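Local coordinates for protein with a SET domain within carboxy region (Cryptosporidium parvum, PDB 4LDG), which is of unproven function but probably acts as a histone H4 lysine methyltransferase, at residues Y128-L133 against K233-E238; H137-L141 against V152-I158; R190-M194 against I206-E210. All coordinates share one frame; numbering follows the deposited sequence.

In the fold
The three contacts tie together different parts of a single SET-domain chain, with their centres 20 to 22 Å apart. Contact 1 packs helix 121-134 against an outer strand, 230-237, of the sheet formed by 163-166, 240-247 and 230-237. Contact 2 follows directly in sequence, since strand 140-143 is the next element after that helix; it lies on the other side of the chain's centre from contact 1 and pairs the two strands of a hairpin. Contact 3 closes the neck of a second hairpin, 194-199 with 202-207. Its nearest atoms lie about 7 Å from contact 1 and about 9 Å from contact 2. Both hairpins fall within the long excursion between the two halves of contact 1.

Contact 1 (Y128-L133 against K233-E238); sequences YKYCIL and KVLMIE
Leu-235 and Ile-237 are the two bumps of the strand; the CD1 methyl of Leu-235 presses into a hollow on the helix lined by Tyr-128, Lys-129 and Ile-132. The methyl reaches the helix backbone itself, lying 3.4 Å from Lys-129 N, and is flanked by Tyr-128 CB at 4.0 Å and Ile-132 CD1 at 3.9 Å. Ile-237, two residues on along the strand, fills the adjoining hollow, which shares Lys-129 and Ile-132 with the first and adds Leu-133. Its CD1 enters between Lys-129 CG and Ile-132 CG2, while its CG2, anti to the backbone N (the CG1 torsion is -71°), meets Leu-133 tip to tip, 4.1 Å from both CD1 and CD2. Branched aliphatic residues suit both sides, because they offer separate methyls to neighbouring hollows. Helix 128-133 crosses strand 233-237 at -76°, with the axes 9.9 Å apart, so the strand runs steeply across the helix.

On the adjacent strand 240-247, Ile-132 also touches Arg-242 and Phe-244, and Tyr-128 OH is hydrogen-bonded to Asp-161 O. Lys-129 suits the margin: its aliphatic part packs while its extended chain carries NZ to a water 2.6 Å away, which donates to Met-236 O. No direct hydrogen bond joins the segments, which implies that they are held chiefly by apolar burial, with the polar link left to water.

Contact 2 (H137-L141 against V152-I158); sequences HSCTL and VIAGSLI
Leu-141 and Ile-153 form the hydrogen-bonded pair of an antiparallel beta hairpin, strands 140-143 and 151-154, in this SET-domain protein. Leu-141 N donates to Ile-153 O at 2.9 Å, and Ile-153 N returns the bond to Leu-141 O. Their side chains share one face of the hairpin. The CG1 of Ile-153 sits between its own backbone N and carbonyl carbon (chi1 58°), a torsion that swings the branch over the neighbouring strand and against Leu-141 CB, 3.8 Å away. Apolar side chains suit this buried face, where Leu-141 also touches Phe-42, and the beta-branched Ile-153 suits an extended strand.

At the adjoining non-hydrogen-bonded pair, the side chains of Thr-140 and Ala-154 diverge. Thr-140 CB lies 4.0 Å from Val-152 CG1, and the threonine side chain also touches Leu-23 of helix 15-36. Beyond the strands, Gly-155 N donates to Cys-139 O at 2.8 Å, approaching from above the carbonyl plane. Glycine suits this turn because Cys-139 SG, anti to its backbone N (chi1 172°), lies 3.8 Å from Gly-155 CA, over the side where a CB would project.

Farther along, Ile-158 packs against Ser-138, its CD1 3.8 Å from Ser-138 CB. A small serine fits here: the hydroxyl of Ser-138 is turned to Phe-163 O of strand 163-166, so its polar end is satisfied although the residue is buried. Between the two segments a water accepts from Cys-139 N at 3.1 Å and donates to Leu-157 O at 3.3 Å.

Contact 3 (R190-M194 against I206-E210); sequences RGCYM and IDATE
Thr-209 reaches across to segment 190-194 with its side chain where a strand would use its backbone: its OG1 accepts a hydrogen bond from Tyr-193 N at 3.1 Å. The same hydroxyl donates to Asp-207 OD1, 2.7 Å away, on the syn lone pair of that oxygen. OG1 lies beside the backbone N of Thr-209 (chi1 -58°), which lets it serve both partners at once and fixes the rotation of the hydroxyl. Thr-209 N also bonds to Asp-207 OD1, from above the carboxylate plane, closing an Asx turn. Two donors thus grip one oxygen, while Asp-207 OD2 is hydrogen-bonded to Tyr-185 OH of helix 175-187. Aspartate suits this buried place because its short chain can serve the turn and the helix together, and these partners would be expected to stabilise its negative charge.

The backbones meet through Ala-208 N, which donates to Tyr-193 O at 2.8 Å, and through Met-194 CA, which lies 3.3 Å from Ile-206 O. Met-194 CG rests beside Asp-207 OD1 at 3.5 Å, on the face these two residues share. Tyr-193 CB lies against Ala-208, 4.3 Å from its CB, and the tyrosine ring makes a cation-pi contact with Arg-219.

At the outer end Arg-190 forms a salt bridge with Glu-210 in the conformer described, one of two for this glutamate, so the link is less certain. Arg-190 NH2 lies 3.1 Å from Glu-210 OE1, which sits in the guanidinium plane; NH2 meets it on the syn side but tilted 23° from the carboxylate plane. Thr-209 CG2 lies over one guanidinium face. Long, flexible ionic chains suit this more exposed end. The whole is the neck of an antiparallel beta hairpin, 194-199 with 202-207, in the SET domain, where regular pairing at Met-194 and Asp-207 gives way to an Asx turn.

Contact 1 (Y128-L133 against K233-E238)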
loop_
_atom_site.group_PDB
_atom_site.type_symbol
_atom_site.label_atom_id
_atom_site.label_comp_id
_atom_site.label_asym_id
_atom_site.label_seq_id
_atom_site.Cartn_x
_atom_site.Cartn_y
_atom_site.Cartn_z
ATOM N N TYR A 128 10.079 4.164 -4.261
ATOM C CA TYR A 128 8.726 4.398 -3.775
ATOM C C TYR A 128 7.887 5.212 -4.752
ATOM O O TYR A 128 6.761 4.847 -5.101
ATOM C CB TYR A 128 8.802 5.115 -2.409
ATOM C CG TYR A 128 9.382 4.258 -1.285
ATOM C CD1 TYR A 128 9.264 2.882 -1.288
ATOM C CD2 TYR A 128 10.025 4.843 -0.215
ATOM C CE1 TYR A 128 9.759 2.128 -0.264
ATOM C CE2 TYR A 128 10.551 4.086 0.813
ATOM C CZ TYR A 128 10.392 2.723 0.796
ATOM O OH TYR A 128 10.925 1.948 1.833
ATOM N N LYS A 129 8.461 6.310 -5.204
ATOM C CA LYS A 129 7.846 7.145 -6.219
ATOM C C LYS A 129 7.488 6.321 -7.448
ATOM O O LYS A 129 6.370 6.410 -7.964
ATOM C CB LYS A 129 8.788 8.289 -6.588
ATOM C CG LYS A 129 8.217 9.253 -7.612
ATOM C CD LYS A 129 8.968 10.581 -7.658
ATOM C CE LYS A 129 8.490 11.365 -8.859
ATOM N NZ LYS A 129 8.878 12.816 -8.868
ATOM N N TYR A 130 8.416 5.489 -7.904
ATOM C CA TYR A 130 8.121 4.645 -9.051
ATOM C C TYR A 130 6.963 3.685 -8.774
ATOM O O TYR A 130 6.110 3.498 -9.625
ATOM C CB TYR A 130 9.366 3.871 -9.498
ATOM C CG TYR A 130 9.186 3.124 -10.806
ATOM C CD1 TYR A 130 9.491 3.730 -12.037
ATOM C CD2 TYR A 130 8.721 1.825 -10.817
ATOM C CE1 TYR A 130 9.350 3.056 -13.225
ATOM C CE2 TYR A 130 8.551 1.136 -12.004
ATOM C CZ TYR A 130 8.860 1.759 -13.208
ATOM O OH TYR A 130 8.684 1.066 -14.382
ATOM N N CYS A 131 6.953 3.032 -7.614
ATOM C CA CYS A 131 5.849 2.086 -7.283
ATOM C C CYS A 131 4.496 2.807 -7.159
ATOM O O CYS A 131 3.463 2.324 -7.626
ATOM C CB CYS A 131 6.133 1.349 -5.994
ATOM S SG CYS A 131 7.617 0.330 -5.990
ATOM N N ILE A 132 4.508 3.984 -6.554
ATOM C CA ILE A 132 3.274 4.734 -6.401
ATOM C C ILE A 132 2.653 5.031 -7.763
ATOM O O ILE A 132 1.467 4.807 -7.973
ATOM C CB ILE A 132 3.487 6.047 -5.634
ATOM C CG1 ILE A 132 3.748 5.731 -4.174
ATOM C CG2 ILE A 132 2.225 6.909 -5.722
ATOM C CD1 ILE A 132 4.195 6.914 -3.356
ATOM N N LEU A 133 3.469 5.531 -8.691
ATOM C CA LEU A 133 2.952 6.039 -9.966
ATOM C C LEU A 133 2.700 4.955 -11.007
ATOM O O LEU A 133 1.861 5.144 -11.871
ATOM C CB LEU A 133 3.889 7.106 -10.526
ATOM C CG LEU A 133 3.872 8.427 -9.754
ATOM C CD1 LEU A 133 5.011 9.310 -10.163
ATOM C CD2 LEU A 133 2.553 9.159 -9.948
ATOM N N LYS A 233 4.506 6.426 5.239
ATOM C CA LYS A 233 5.390 7.425 4.700
ATOM C C LYS A 233 4.566 8.237 3.726
ATOM O O LYS A 233 3.498 7.809 3.314
ATOM C CB LYS A 233 6.588 6.768 4.011
ATOM C CG LYS A 233 7.615 6.324 5.018
ATOM C CD LYS A 233 8.830 5.704 4.365
ATOM C CE LYS A 233 9.875 5.247 5.396
ATOM N NZ LYS A 233 9.993 6.113 6.612
ATOM N N VAL A 234 5.038 9.427 3.405
ATOM C CA VAL A 234 4.362 10.288 2.441
ATOM C C VAL A 234 5.384 10.766 1.417
ATOM O O VAL A 234 6.504 11.070 1.780
ATOM C CB VAL A 234 3.681 11.513 3.100
ATOM C CG1 VAL A 234 3.146 12.466 2.036
ATOM C CG2 VAL A 234 2.522 11.078 3.971
ATOM N N LEU A 235 4.984 10.780 0.152
ATOM C CA LEU A 235 5.700 11.478 -0.897
ATOM C C LEU A 235 4.794 12.534 -1.470
ATOM O O LEU A 235 3.636 12.249 -1.815
ATOM C CB LEU A 235 6.085 10.540 -2.043
ATOM C CG LEU A 235 7.186 9.496 -1.812
ATOM C CD1 LEU A 235 7.544 8.829 -3.134
ATOM C CD2 LEU A 235 8.433 10.084 -1.163
ATOM N N MET A 236 5.333 13.738 -1.603
ATOM C CA MET A 236 4.651 14.787 -2.331
ATOM C C MET A 236 4.976 14.576 -3.792
ATOM O O MET A 236 6.134 14.614 -4.153
ATOM C CB MET A 236 5.129 16.171 -1.880
ATOM C CG MET A 236 4.944 16.414 -0.393
ATOM S SD MET A 236 3.230 16.316 0.174
ATOM C CE MET A 236 2.553 17.753 -0.653
ATOM N N ILE A 237 3.952 14.313 -4.602
ATOM C CA ILE A 237 4.103 14.070 -6.022
ATOM C C ILE A 237 3.116 14.972 -6.712
ATOM O O ILE A 237 1.926 14.913 -6.424
ATOM C CB ILE A 237 3.805 12.621 -6.390
ATOM C CG1 ILE A 237 4.915 11.739 -5.860
ATOM C CG2 ILE A 237 3.680 12.473 -7.904
ATOM C CD1 ILE A 237 4.613 10.265 -5.905
ATOM N N GLU A 238 3.604 15.832 -7.601
ATOM C CA GLU A 238 2.741 16.740 -8.349
ATOM C C GLU A 238 1.773 17.501 -7.415
ATOM O O GLU A 238 0.584 17.636 -7.687
ATOM C CB GLU A 238 2.023 15.967 -9.468
ATOM C CG GLU A 238 2.975 15.520 -10.581
ATOM C CD GLU A 238 2.324 14.618 -11.633
ATOM O OE1 GLU A 238 2.354 13.361 -11.471
ATOM O OE2 GLU A 238 1.806 15.166 -12.636
HETATM O O HOH W 1 7.833 14.240 -6.954
#

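Contact 2 (H137-L141 against V152-I158)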
loop_
_atom_site.group_PDB
_atom_site.type_symbol
_atom_site.label_atom_id
_atom_site.label_comp_id
_atom_site.label_asym_id
_atom_site.label_seq_id
_atom_site.Cartn_x
_atom_site.Cartn_y
_atom_site.Cartn_z
ATOM N N HIS A 137 2.776 -2.933 -6.116
ATOM C CA HIS A 137 2.499 -3.175 -4.683
ATOM C C HIS A 137 2.956 -4.547 -4.257
ATOM O O HIS A 137 3.227 -5.416 -5.085
ATOM C CB HIS A 137 1.016 -2.984 -4.334
ATOM C CG HIS A 137 0.085 -3.535 -5.356
ATOM N ND1 HIS A 137 -0.641 -2.730 -6.212
ATOM C CD2 HIS A 137 -0.207 -4.812 -5.697
ATOM C CE1 HIS A 137 -1.344 -3.487 -7.035
ATOM N NE2 HIS A 137 -1.102 -4.753 -6.741
ATOM N N SER A 138 3.066 -4.741 -2.951
ATOM C CA SER A 138 3.338 -6.073 -2.424
ATOM C C SER A 138 2.122 -6.913 -2.736
ATOM O O SER A 138 1.034 -6.382 -2.976
ATOM C CB SER A 138 3.600 -6.024 -0.916
ATOM O OG SER A 138 4.893 -5.473 -0.661
ATOM N N CYS A 139 2.314 -8.222 -2.769
ATOM C CA CYS A 139 1.222 -9.170 -3.004
ATOM C C CYS A 139 0.514 -9.370 -1.654
ATOM O O CYS A 139 1.131 -9.794 -0.665
ATOM C CB CYS A 139 1.809 -10.465 -3.557
ATOM S SG CYS A 139 0.671 -11.856 -3.708
ATOM N N THR A 140 -0.742 -8.950 -1.588
ATOM C CA THR A 140 -1.577 -9.177 -0.410
ATOM C C THR A 140 -2.861 -9.942 -0.746
ATOM O O THR A 140 -3.240 -10.055 -1.910
ATOM C CB THR A 140 -2.020 -7.856 0.225
ATOM O OG1 THR A 140 -2.894 -7.178 -0.670
ATOM C CG2 THR A 140 -0.833 -6.979 0.561
ATOM N N LEU A 141 -3.523 -10.451 0.297
ATOM C CA LEU A 141 -4.852 -11.063 0.189
ATOM C C LEU A 141 -5.746 -10.656 1.352
ATOM O O LEU A 141 -5.252 -10.333 2.445
ATOM C CB LEU A 141 -4.727 -12.581 0.181
ATOM C CG LEU A 141 -3.851 -13.102 -0.941
ATOM C CD1 LEU A 141 -3.556 -14.560 -0.699
ATOM C CD2 LEU A 141 -4.544 -12.907 -2.279
ATOM N N VAL A 152 -5.968 -8.444 6.276
ATOM C CA VAL A 152 -5.099 -8.362 5.123
ATOM C C VAL A 152 -3.842 -9.128 5.488
ATOM O O VAL A 152 -3.235 -8.901 6.540
ATOM C CB VAL A 152 -4.793 -6.890 4.759
ATOM C CG1 VAL A 152 -3.928 -6.810 3.525
ATOM C CG2 VAL A 152 -6.092 -6.126 4.515
ATOM N N ILE A 153 -3.471 -10.066 4.628
ATOM C CA ILE A 153 -2.302 -10.880 4.848
ATOM C C ILE A 153 -1.338 -10.743 3.690
ATOM O O ILE A 153 -1.734 -10.385 2.558
ATOM C CB ILE A 153 -2.663 -12.375 4.986
ATOM C CG1 ILE A 153 -3.407 -12.883 3.738
ATOM C CG2 ILE A 153 -3.498 -12.633 6.241
ATOM C CD1 ILE A 153 -3.472 -14.407 3.625
ATOM N N ALA A 154 -0.076 -11.066 3.972
ATOM C CA ALA A 154 0.939 -11.142 2.943
ATOM C C ALA A 154 0.673 -12.378 2.088
ATOM O O ALA A 154 0.505 -13.460 2.629
ATOM C CB ALA A 154 2.317 -11.230 3.572
ATOM N N GLY A 155 0.615 -12.197 0.769
ATOM C CA GLY A 155 0.486 -13.282 -0.187
ATOM C C GLY A 155 1.812 -13.931 -0.514
ATOM O O GLY A 155 1.849 -15.027 -1.065
ATOM N N SER A 156 2.903 -13.256 -0.182
ATOM C CA SER A 156 4.248 -13.841 -0.271
ATOM C C SER A 156 5.164 -12.981 0.578
ATOM O O SER A 156 4.716 -11.983 1.159
ATOM C CB SER A 156 4.739 -13.873 -1.707
ATOM O OG SER A 156 4.749 -12.554 -2.201
ATOM N N LEU A 157 6.432 -13.360 0.676
ATOM C CA LEU A 157 7.407 -12.595 1.463
ATOM C C LEU A 157 7.353 -11.104 1.140
ATOM O O LEU A 157 7.378 -10.704 -0.019
ATOM C CB LEU A 157 8.824 -13.096 1.188
ATOM C CG LEU A 157 9.997 -12.469 1.962
ATOM C CD1 LEU A 157 9.836 -12.524 3.482
ATOM C CD2 LEU A 157 11.271 -13.206 1.564
ATOM N N ILE A 158 7.246 -10.290 2.178
ATOM C CA ILE A 158 7.425 -8.855 2.056
ATOM C C ILE A 158 8.705 -8.533 2.820
ATOM O O ILE A 158 8.751 -8.619 4.039
ATOM C CB ILE A 158 6.218 -8.060 2.600
ATOM C CG1 ILE A 158 4.964 -8.413 1.797
ATOM C CG2 ILE A 158 6.493 -6.575 2.479
ATOM C CD1 ILE A 158 3.637 -7.940 2.371
HETATM O O HOH W 2 5.077 -9.142 -1.779
#

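Contact 3 (R190-M194 against I206-E210)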
loop_
_atom_site.group_PDB
_atom_site.type_symbol
_atom_site.label_atom_id
_atom_site.label_comp_id
_atom_site.label_asym_id
_atom_site.label_seq_id
_atom_site.Cartn_x
_atom_site.Cartn_y
_atom_site.Cartn_z
ATOM N N ARG A 190 -22.613 4.245 9.527
ATOM C CA ARG A 190 -21.647 3.672 8.637
ATOM C C ARG A 190 -20.314 3.697 9.340
ATOM O O ARG A 190 -20.024 4.575 10.178
ATOM C CB ARG A 190 -21.589 4.439 7.331
ATOM C CG ARG A 190 -22.713 4.044 6.396
ATOM C CD ARG A 190 -22.224 3.955 4.960
ATOM N NE ARG A 190 -22.173 5.254 4.295
ATOM C CZ ARG A 190 -21.464 5.521 3.194
ATOM N NH1 ARG A 190 -21.520 6.737 2.675
ATOM N NH2 ARG A 190 -20.697 4.602 2.611
ATOM N N GLY A 191 -19.500 2.712 9.032
ATOM C CA GLY A 191 -18.110 2.803 9.428
ATOM C C GLY A 191 -17.468 4.016 8.791
ATOM O O GLY A 191 -18.110 4.781 8.068
ATOM N N CYS A 192 -16.191 4.190 9.033
ATOM C CA CYS A 192 -15.525 5.362 8.560
ATOM C C CYS A 192 -14.040 5.054 8.505
ATOM O O CYS A 192 -13.407 4.790 9.531
ATOM C CB CYS A 192 -15.875 6.494 9.505
ATOM S SG CYS A 192 -14.793 7.896 9.459
ATOM N N TYR A 193 -13.500 5.035 7.295
ATOM C CA TYR A 193 -12.105 4.706 7.077
ATOM C C TYR A 193 -11.419 5.994 6.660
ATOM O O TYR A 193 -11.164 6.216 5.482
ATOM C CB TYR A 193 -11.961 3.660 5.963
ATOM C CG TYR A 193 -12.522 2.268 6.246
ATOM C CD1 TYR A 193 -11.686 1.227 6.615
ATOM C CD2 TYR A 193 -13.874 1.985 6.091
ATOM C CE1 TYR A 193 -12.174 -0.051 6.840
ATOM C CE2 TYR A 193 -14.376 0.708 6.330
ATOM C CZ TYR A 193 -13.515 -0.306 6.697
ATOM O OH TYR A 193 -13.996 -1.575 6.928
ATOM N N MET A 194 -11.150 6.858 7.624
ATOM C CA MET A 194 -10.549 8.143 7.338
ATOM C C MET A 194 -9.215 8.207 8.025
ATOM O O MET A 194 -9.046 7.711 9.149
ATOM C CB MET A 194 -11.438 9.295 7.804
ATOM C CG MET A 194 -12.791 9.336 7.127
ATOM S SD MET A 194 -13.856 10.733 7.580
ATOM C CE MET A 194 -12.992 12.132 6.907
ATOM N N ILE A 206 -7.376 11.541 4.286
ATOM C CA ILE A 206 -7.765 10.651 3.218
ATOM C C ILE A 206 -8.979 9.871 3.660
ATOM O O ILE A 206 -8.916 9.095 4.626
ATOM C CB ILE A 206 -6.643 9.709 2.790
ATOM C CG1 ILE A 206 -5.552 10.500 2.053
ATOM C CG2 ILE A 206 -7.175 8.661 1.824
ATOM C CD1 ILE A 206 -4.186 9.843 2.070
ATOM N N ASP A 207 -10.088 10.098 2.952
ATOM C CA ASP A 207 -11.332 9.390 3.200
ATOM C C ASP A 207 -11.451 8.195 2.263
ATOM O O ASP A 207 -11.766 8.368 1.103
ATOM C CB ASP A 207 -12.552 10.311 3.002
ATOM C CG ASP A 207 -13.849 9.618 3.358
ATOM O OD1 ASP A 207 -13.755 8.484 3.860
ATOM O OD2 ASP A 207 -14.957 10.178 3.123
ATOM N N ALA A 208 -11.242 6.986 2.792
ATOM C CA ALA A 208 -11.421 5.739 2.026
ATOM C C ALA A 208 -12.728 4.983 2.382
ATOM O O ALA A 208 -12.843 3.774 2.150
ATOM C CB ALA A 208 -10.205 4.837 2.244
ATOM N N THR A 209 -13.721 5.701 2.909
ATOM C CA THR A 209 -14.982 5.078 3.361
ATOM C C THR A 209 -15.774 4.452 2.223
ATOM O O THR A 209 -16.182 3.306 2.347
ATOM C CB THR A 209 -15.870 6.074 4.122
ATOM O OG1 THR A 209 -15.141 6.590 5.235
ATOM C CG2 THR A 209 -17.148 5.414 4.613
ATOM N N GLU A 210 -15.963 5.156 1.104
ATOM C CA GLU A 210 -16.697 4.568 -0.008
ATOM C C GLU A 210 -16.017 3.244 -0.414
ATOM O O GLU A 210 -14.786 3.126 -0.425
ATOM C CB GLU A 210 -16.825 5.533 -1.197
ATOM C CG GLU A 210 -17.385 6.933 -0.891
ATOM C CD GLU A 210 -18.662 6.956 -0.052
ATOM O OE1 GLU A 210 -19.216 5.879 0.268
ATOM O OE2 GLU A 210 -19.120 8.075 0.290
#